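Local coordinates for probable branched-chain amino acid ABC transporter, amino acid binding protein (Thermus thermophilus, PDB 3LKB) that binds valine and probably other branched-chain amino acids, presumably handing them to an ABC transporter for uptake, at residues Y126-V131 against E354-L359; A132-I137 against R164-E169; E360-G363 against P368-E371. The protein carries 2 engineered substitutions. All blocks are in the same frame, centred on the assembly; numbering follows the deposited sequence.

Contact 1 of 3, residues Y126-V131 against E354-L359; sequences YSEQVV and EGLRIL. With VAL (valine), chain C.
Q129 and L356 bring the two backbones closest, their CA atoms 7.5 Å apart, where the first turns of helix 126-140 face the extended chain that enters strand 357-362. The helix segment is regular, with V130 N bonded to Y126 O, whereas E354-L356 is still loop and the strand begins at R357. L356 supplies the main side chain of the contact. Its CG lies between the backbone N and the carbonyl carbon (chi1 51°), which aims the isopropyl end at the helix. There the methyl CD2 rests against the flank of Q129, 3.8 Å from Q129 CG and equally near Q129 CA. It also reaches the aliphatic part of E128, whose CG is 4.1 Å from L356 CD2. Both long side chains thus lend methylene groups to the leucine and take their polar ends to other partners. E128 OE2 forms a salt bridge with R379 and accepts a bond from the backbone N of S375; Q129 OE1 receives the N-H of H231, and Q129 NE2 bonds T124. These bonds satisfy polar groups that are buried beside an apolar contact. L356 itself is held by backbone bonding to F373. At the start of the helix Y126 belongs to the valine pocket and turns its ring edge to the ligand, though the modelled approach to the valine CG2 is doubtful. E354, two residues before L356, has its side chain about 4 Å from the bound sodium ion, whose site is formed by D344, T351 and G352. A helix that starts at the ligand pocket and packs beside the sheet, here on the loop leading into strand 357-362, fits the alpha/beta lobe of a periplasmic binding protein.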
# COMPACT_ATOMS: atom_id res chain seq x y z
N TYR A 126 -9.45 5.03 -21.43
CA TYR A 126 -9.52 6.32 -20.75
C TYR A 126 -10.15 7.36 -21.65
O TYR A 126 -10.99 8.15 -21.20
CB TYR A 126 -8.12 6.84 -20.32
CG TYR A 126 -7.35 5.91 -19.39
CD1 TYR A 126 -7.98 5.36 -18.30
CD2 TYR A 126 -5.99 5.57 -19.63
CE1 TYR A 126 -7.34 4.55 -17.46
CE2 TYR A 126 -5.33 4.72 -18.78
CZ TYR A 126 -6.04 4.22 -17.69
OH TYR A 126 -5.52 3.38 -16.78
N SER A 127 -9.72 7.38 -22.91
CA SER A 127 -10.29 8.28 -23.92
C SER A 127 -11.82 8.19 -24.13
O SER A 127 -12.51 9.22 -24.09
CB SER A 127 -9.59 8.08 -25.27
OG SER A 127 -8.25 8.49 -25.12
N GLU A 128 -12.34 6.99 -24.35
CA GLU A 128 -13.79 6.83 -24.50
C GLU A 128 -14.52 7.34 -23.26
O GLU A 128 -15.51 8.05 -23.37
CB GLU A 128 -14.16 5.36 -24.78
CG GLU A 128 -15.62 5.15 -25.16
CD GLU A 128 -15.89 3.94 -26.05
OE1 GLU A 128 -15.04 3.02 -26.21
OE2 GLU A 128 -16.99 3.93 -26.62
N GLN A 129 -14.02 6.95 -22.09
CA GLN A 129 -14.52 7.37 -20.78
C GLN A 129 -14.58 8.88 -20.71
O GLN A 129 -15.62 9.44 -20.42
CB GLN A 129 -13.61 6.78 -19.64
CG GLN A 129 -13.77 5.27 -19.51
CD GLN A 129 -12.70 4.61 -18.68
OE1 GLN A 129 -12.01 5.24 -17.88
NE2 GLN A 129 -12.53 3.34 -18.91
N VAL A 130 -13.48 9.54 -20.97
CA VAL A 130 -13.41 10.96 -20.90
C VAL A 130 -14.31 11.67 -21.91
O VAL A 130 -15.00 12.57 -21.55
CB VAL A 130 -11.95 11.51 -20.92
CG1 VAL A 130 -11.92 12.89 -21.24
CG2 VAL A 130 -11.28 11.31 -19.70
N VAL A 131 -14.32 11.22 -23.15
CA VAL A 131 -15.24 11.67 -24.16
C VAL A 131 -16.71 11.39 -23.79
O VAL A 131 -17.55 12.17 -24.05
CB VAL A 131 -14.88 11.09 -25.57
CG1 VAL A 131 -15.84 11.43 -26.57
CG2 VAL A 131 -13.55 11.47 -25.97
N GLU A 354 -16.82 -3.32 -24.41
CA GLU A 354 -16.84 -2.05 -25.11
C GLU A 354 -17.87 -1.03 -24.55
O GLU A 354 -17.84 0.15 -24.91
CB GLU A 354 -17.00 -2.30 -26.64
CG GLU A 354 -18.40 -2.69 -27.14
CD GLU A 354 -18.94 -4.07 -26.67
OE1 GLU A 354 -18.15 -4.93 -26.14
OE2 GLU A 354 -20.17 -4.28 -26.86
N GLY A 355 -18.79 -1.48 -23.71
CA GLY A 355 -19.73 -0.56 -23.07
C GLY A 355 -19.25 -0.01 -21.73
O GLY A 355 -18.39 -0.61 -21.03
N LEU A 356 -19.79 1.15 -21.38
CA LEU A 356 -19.52 1.80 -20.11
C LEU A 356 -20.81 2.50 -19.71
O LEU A 356 -21.75 2.56 -20.52
CB LEU A 356 -18.32 2.78 -20.21
CG LEU A 356 -18.31 3.83 -21.33
CD1 LEU A 356 -19.40 4.81 -21.18
CD2 LEU A 356 -17.00 4.56 -21.32
N ARG A 357 -20.87 2.97 -18.47
CA ARG A 357 -21.96 3.82 -18.03
C ARG A 357 -21.37 5.01 -17.28
O ARG A 357 -20.18 5.02 -16.93
CB ARG A 357 -22.91 3.07 -17.06
CG ARG A 357 -23.43 1.70 -17.49
CD ARG A 357 -24.25 1.08 -16.39
NE ARG A 357 -23.42 0.47 -15.35
CZ ARG A 357 -23.89 -0.17 -14.28
NH1 ARG A 357 -25.22 -0.29 -14.11
NH2 ARG A 357 -23.04 -0.68 -13.38
N ILE A 358 -22.19 6.03 -17.08
CA ILE A 358 -21.89 7.08 -16.14
C ILE A 358 -22.68 6.79 -14.86
O ILE A 358 -23.89 6.51 -14.89
CB ILE A 358 -22.26 8.47 -16.69
CG1 ILE A 358 -21.69 8.70 -18.11
CG2 ILE A 358 -21.97 9.62 -15.72
CD1 ILE A 358 -20.29 8.56 -18.24
N LEU A 359 -21.99 6.84 -13.72
CA LEU A 359 -22.66 6.67 -12.43
C LEU A 359 -22.51 7.96 -11.62
O LEU A 359 -21.54 8.70 -11.83
CB LEU A 359 -22.11 5.45 -11.66
CG LEU A 359 -22.13 4.15 -12.52
CD1 LEU A 359 -20.87 3.84 -13.30
CD2 LEU A 359 -22.51 2.92 -11.76
N VAL C . -2.99 3.68 -12.92
CA VAL C . -3.17 3.08 -14.30
C VAL C . -2.85 1.63 -14.39
O VAL C . -3.80 0.89 -14.23
CB VAL C . -2.33 3.73 -15.36
CG1 VAL C . -0.91 3.50 -15.16
CG2 VAL C . -2.70 3.20 -16.60

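Contact 2 of 3, residues A132-I137 against R164-E169; sequences ALLEYI and RKAARE
L134 swings its CG beside the backbone N (chi1 -66°) and then extends CD1 anti to CA (chi2 172°), so that this one methyl reaches helix 160-170 at A166 and A167. The setting is the alpha/beta lobe of a periplasmic binding protein, and the contact is a meeting of two helices: helix 126-140, which leads into strand 145-150, and helix 160-170, part of the beta-alpha-beta crossover from that strand to its parallel neighbour 173-179. The backbones approach most closely at L134 and A167, whose CA atoms are 6.9 Å apart. Such closeness suits alanines on the second helix: A166 directs its CB at the other helix, while A167 offers little bulk beyond its backbone. The shared surface is small, about 97 Å², and comes from one large residue set against two small ones. L134 also touches L172, just past the end of helix 160-170, and A167 packs on I174 of strand 173-179. On the other flanks, L133 and Y136 lie against strand 250-253, tying helix 126-140 to the sheet. Helix 376-383 covers both partners, since E135 and E169 each touch L377; E135 OE1 in addition hydrogen-bonds S375 OG. Regular i to i+4 bonds run through each segment, such as I137 N to L133 O at 2.8 Å. Between 132-137 and 164-169 the contact is van der Waals: L134 CD1 lies 4.1 Å from A166 CB and 4.2 Å from A167 N.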
# COMPACT_ATOMS: atom_id res chain seq x y z
N ALA A 132 -16.98 10.27 -23.17
CA ALA A 132 -18.32 9.99 -22.74
C ALA A 132 -18.78 11.01 -21.70
O ALA A 132 -19.87 11.50 -21.80
CB ALA A 132 -18.48 8.57 -22.26
N LEU A 133 -17.95 11.28 -20.74
CA LEU A 133 -18.18 12.35 -19.78
C LEU A 133 -18.38 13.77 -20.42
O LEU A 133 -19.24 14.55 -19.98
CB LEU A 133 -16.99 12.43 -18.80
CG LEU A 133 -16.87 11.24 -17.85
CD1 LEU A 133 -15.55 11.26 -17.18
CD2 LEU A 133 -18.04 11.17 -16.82
N LEU A 134 -17.56 14.11 -21.40
CA LEU A 134 -17.72 15.39 -22.07
C LEU A 134 -19.04 15.44 -22.78
O LEU A 134 -19.65 16.52 -22.80
CB LEU A 134 -16.61 15.68 -23.07
CG LEU A 134 -15.21 15.89 -22.48
CD1 LEU A 134 -14.15 15.98 -23.58
CD2 LEU A 134 -15.14 17.10 -21.59
N GLU A 135 -19.49 14.31 -23.33
CA GLU A 135 -20.76 14.30 -24.02
C GLU A 135 -21.81 14.63 -22.98
O GLU A 135 -22.65 15.50 -23.16
CB GLU A 135 -21.06 12.94 -24.62
CG GLU A 135 -20.45 12.74 -26.00
CD GLU A 135 -21.04 11.49 -26.72
OE1 GLU A 135 -20.32 10.44 -26.71
OE2 GLU A 135 -22.20 11.58 -27.27
N TYR A 136 -21.72 13.94 -21.85
CA TYR A 136 -22.64 14.16 -20.76
C TYR A 136 -22.59 15.65 -20.34
O TYR A 136 -23.63 16.26 -20.14
CB TYR A 136 -22.27 13.22 -19.61
CG TYR A 136 -23.22 13.32 -18.46
CD1 TYR A 136 -24.23 12.40 -18.30
CD2 TYR A 136 -23.15 14.38 -17.57
CE1 TYR A 136 -25.15 12.51 -17.26
CE2 TYR A 136 -24.04 14.49 -16.52
CZ TYR A 136 -25.03 13.56 -16.38
OH TYR A 136 -25.91 13.65 -15.37
N ILE A 137 -21.40 16.25 -20.23
CA ILE A 137 -21.33 17.68 -19.94
C ILE A 137 -22.11 18.54 -20.98
O ILE A 137 -22.85 19.44 -20.58
CB ILE A 137 -19.88 18.20 -19.84
CG1 ILE A 137 -19.20 17.69 -18.56
CG2 ILE A 137 -19.86 19.75 -19.88
CD1 ILE A 137 -17.67 17.74 -18.62
N ARG A 164 -9.49 17.06 -26.06
CA ARG A 164 -9.42 18.35 -26.70
C ARG A 164 -10.22 18.27 -27.99
O ARG A 164 -11.10 19.12 -28.27
CB ARG A 164 -7.98 18.79 -26.97
CG ARG A 164 -7.17 19.12 -25.70
CD ARG A 164 -5.89 19.88 -26.09
NE ARG A 164 -4.89 20.08 -25.03
CZ ARG A 164 -4.88 21.13 -24.20
NH1 ARG A 164 -5.84 22.05 -24.29
NH2 ARG A 164 -3.93 21.26 -23.26
N LYS A 165 -9.95 17.24 -28.78
CA LYS A 165 -10.68 17.23 -30.01
C LYS A 165 -12.17 16.97 -29.84
O LYS A 165 -12.94 17.53 -30.59
CB LYS A 165 -9.99 16.44 -31.14
CG LYS A 165 -9.90 15.00 -31.01
CD LYS A 165 -8.45 14.58 -30.69
CE LYS A 165 -7.45 15.00 -31.76
NZ LYS A 165 -6.78 13.78 -32.34
N ALA A 166 -12.57 16.17 -28.84
CA ALA A 166 -13.99 16.00 -28.52
C ALA A 166 -14.61 17.30 -28.03
O ALA A 166 -15.73 17.60 -28.41
CB ALA A 166 -14.21 14.86 -27.50
N ALA A 167 -13.89 18.06 -27.21
CA ALA A 167 -14.42 19.32 -26.69
C ALA A 167 -14.71 20.27 -27.82
O ALA A 167 -15.74 20.94 -27.84
CB ALA A 167 -13.46 19.95 -25.74
N ARG A 168 -13.79 20.29 -28.77
CA ARG A 168 -13.95 21.10 -29.93
C ARG A 168 -15.25 20.67 -30.64
O ARG A 168 -16.10 21.52 -30.95
CB ARG A 168 -12.70 21.01 -30.82
CG ARG A 168 -12.98 21.26 -32.29
CD ARG A 168 -11.75 20.95 -33.18
NE ARG A 168 -11.73 21.71 -34.45
CZ ARG A 168 -12.59 21.57 -35.47
NH1 ARG A 168 -13.64 20.71 -35.41
NH2 ARG A 168 -12.42 22.32 -36.56
N GLU A 169 -15.43 19.38 -30.86
CA GLU A 169 -16.58 18.92 -31.64
C GLU A 169 -17.91 19.24 -30.99
O GLU A 169 -18.91 19.43 -31.69
CB GLU A 169 -16.49 17.42 -31.92
CG GLU A 169 -15.51 17.05 -33.01
CD GLU A 169 -16.10 17.20 -34.41
OE1 GLU A 169 -17.35 17.11 -34.54
OE2 GLU A 169 -15.34 17.43 -35.38

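Contact 3 of 3, residues E360-G363 against P368-E371; sequences EAKG and PVTE
E360 meets V369 at the very base of its side chain, E360 CB standing 3.9 Å from V369 CG1. From there the chain runs straight, CG anti to the backbone N (chi1 178°) and all carbons extended, so CG and CD pass the valine at a greater distance than CB. The carboxylate oxygens have different neighbours. OE1 returns to within 4.0 Å of V369 CG1 and accepts a salt-bridged hydrogen bond from K362 NZ, 3.3 Å from E360 OE1. The ammonium group comes from above the carboxylate plane, 62° out of it, a tilted approach that suggests an ion pair held more by charge than by lone-pair direction. OE2 faces R226 in a long, weak ion pair. K362, two residues on in the strand, bends repeatedly along its chain to get there, and its NZ ends 4.0 Å from V369 CG1. One valine methyl is therefore bordered by the glutamate and by the lysine that pairs with it. An alanine here would keep CB against V369 but remove the carboxylate, and K362, without that mate, would probably be freer to turn. The backbones are tied beside this cluster: E360 pairs with V367, and V369 with I358, whose N also bonds T370 OG1. G363, with positive phi (43°), carries the chain into the turn. This is a surface contact alongside a beta-hairpin of antiparallel strands 357-362 and 365-368, joining the first strand to the residue just after the second, at the edge of the mixed sheet.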
# COMPACT_ATOMS: atom_id res chain seq x y z
N GLU A 360 -23.47 8.24 -10.74
CA GLU A 360 -23.43 9.40 -9.90
C GLU A 360 -23.37 8.96 -8.46
O GLU A 360 -24.13 8.07 -8.05
CB GLU A 360 -24.68 10.26 -10.11
CG GLU A 360 -24.66 11.51 -9.19
CD GLU A 360 -25.83 12.46 -9.36
OE1 GLU A 360 -26.78 12.21 -10.13
OE2 GLU A 360 -25.81 13.49 -8.67
N ALA A 361 -22.48 9.58 -7.68
CA ALA A 361 -22.38 9.29 -6.23
C ALA A 361 -23.59 9.90 -5.49
O ALA A 361 -23.79 11.15 -5.54
CB ALA A 361 -21.08 9.88 -5.67
N LYS A 362 -24.41 9.05 -4.86
CA LYS A 362 -25.60 9.53 -4.11
C LYS A 362 -25.69 8.87 -2.74
O LYS A 362 -25.70 7.65 -2.64
CB LYS A 362 -26.90 9.30 -4.87
CG LYS A 362 -26.80 9.39 -6.36
CD LYS A 362 -27.80 10.36 -6.96
CE LYS A 362 -28.90 9.64 -7.66
NZ LYS A 362 -29.13 10.24 -9.01
N GLY A 363 -25.68 9.68 -1.69
CA GLY A 363 -25.62 9.19 -0.32
C GLY A 363 -24.64 8.06 -0.11
O GLY A 363 -25.00 7.05 0.51
N PRO A 368 -26.07 4.11 -11.06
CA PRO A 368 -26.06 4.33 -12.53
C PRO A 368 -27.10 5.34 -12.96
O PRO A 368 -28.28 5.19 -12.64
CB PRO A 368 -26.40 2.96 -13.13
CG PRO A 368 -26.95 2.14 -11.97
CD PRO A 368 -26.25 2.68 -10.72
N VAL A 369 -26.66 6.37 -13.67
CA VAL A 369 -27.59 7.30 -14.28
C VAL A 369 -27.60 7.11 -15.82
O VAL A 369 -28.09 7.99 -16.53
CB VAL A 369 -27.27 8.76 -13.91
CG1 VAL A 369 -27.50 9.01 -12.44
CG2 VAL A 369 -25.83 9.15 -14.30
N THR A 370 -27.03 6.01 -16.33
CA THR A 370 -27.23 5.62 -17.74
C THR A 370 -27.37 4.09 -17.92
O THR A 370 -27.15 3.30 -16.98
CB THR A 370 -26.13 6.17 -18.76
OG1 THR A 370 -24.85 5.62 -18.46
CG2 THR A 370 -26.01 7.66 -18.77
N GLU A 371 -27.80 3.70 -19.11
CA GLU A 371 -27.68 2.34 -19.62
C GLU A 371 -26.27 2.16 -20.22
O GLU A 371 -25.59 3.16 -20.51
CB GLU A 371 -28.74 2.17 -20.68
CG GLU A 371 -29.94 1.35 -20.24
CD GLU A 371 -29.77 -0.13 -20.68
OE1 GLU A 371 -28.89 -0.42 -21.57
OE2 GLU A 371 -30.49 -1.00 -20.13

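In the fold
Contacts 1 and 2 share helix 126-140, contact 1 using its first turns and contact 2 the following ones; their centres are 11 Å apart. Both segments of contact 2 fall between those of contact 1 in sequence, and contact 3 comes next, built on the same strand 357-362 with its centre 14 Å from that of contact 1. I358 joins the three: its CD1 packs on L133 CD2, and its backbone bonds V369 and T370. The centres of contacts 2 and 3 are 20 Å apart and their atoms do not touch. Together they run from the valine pocket through the helix layer to the hairpin edge of the mixed sheet, so distant sequence regions complete one lobe.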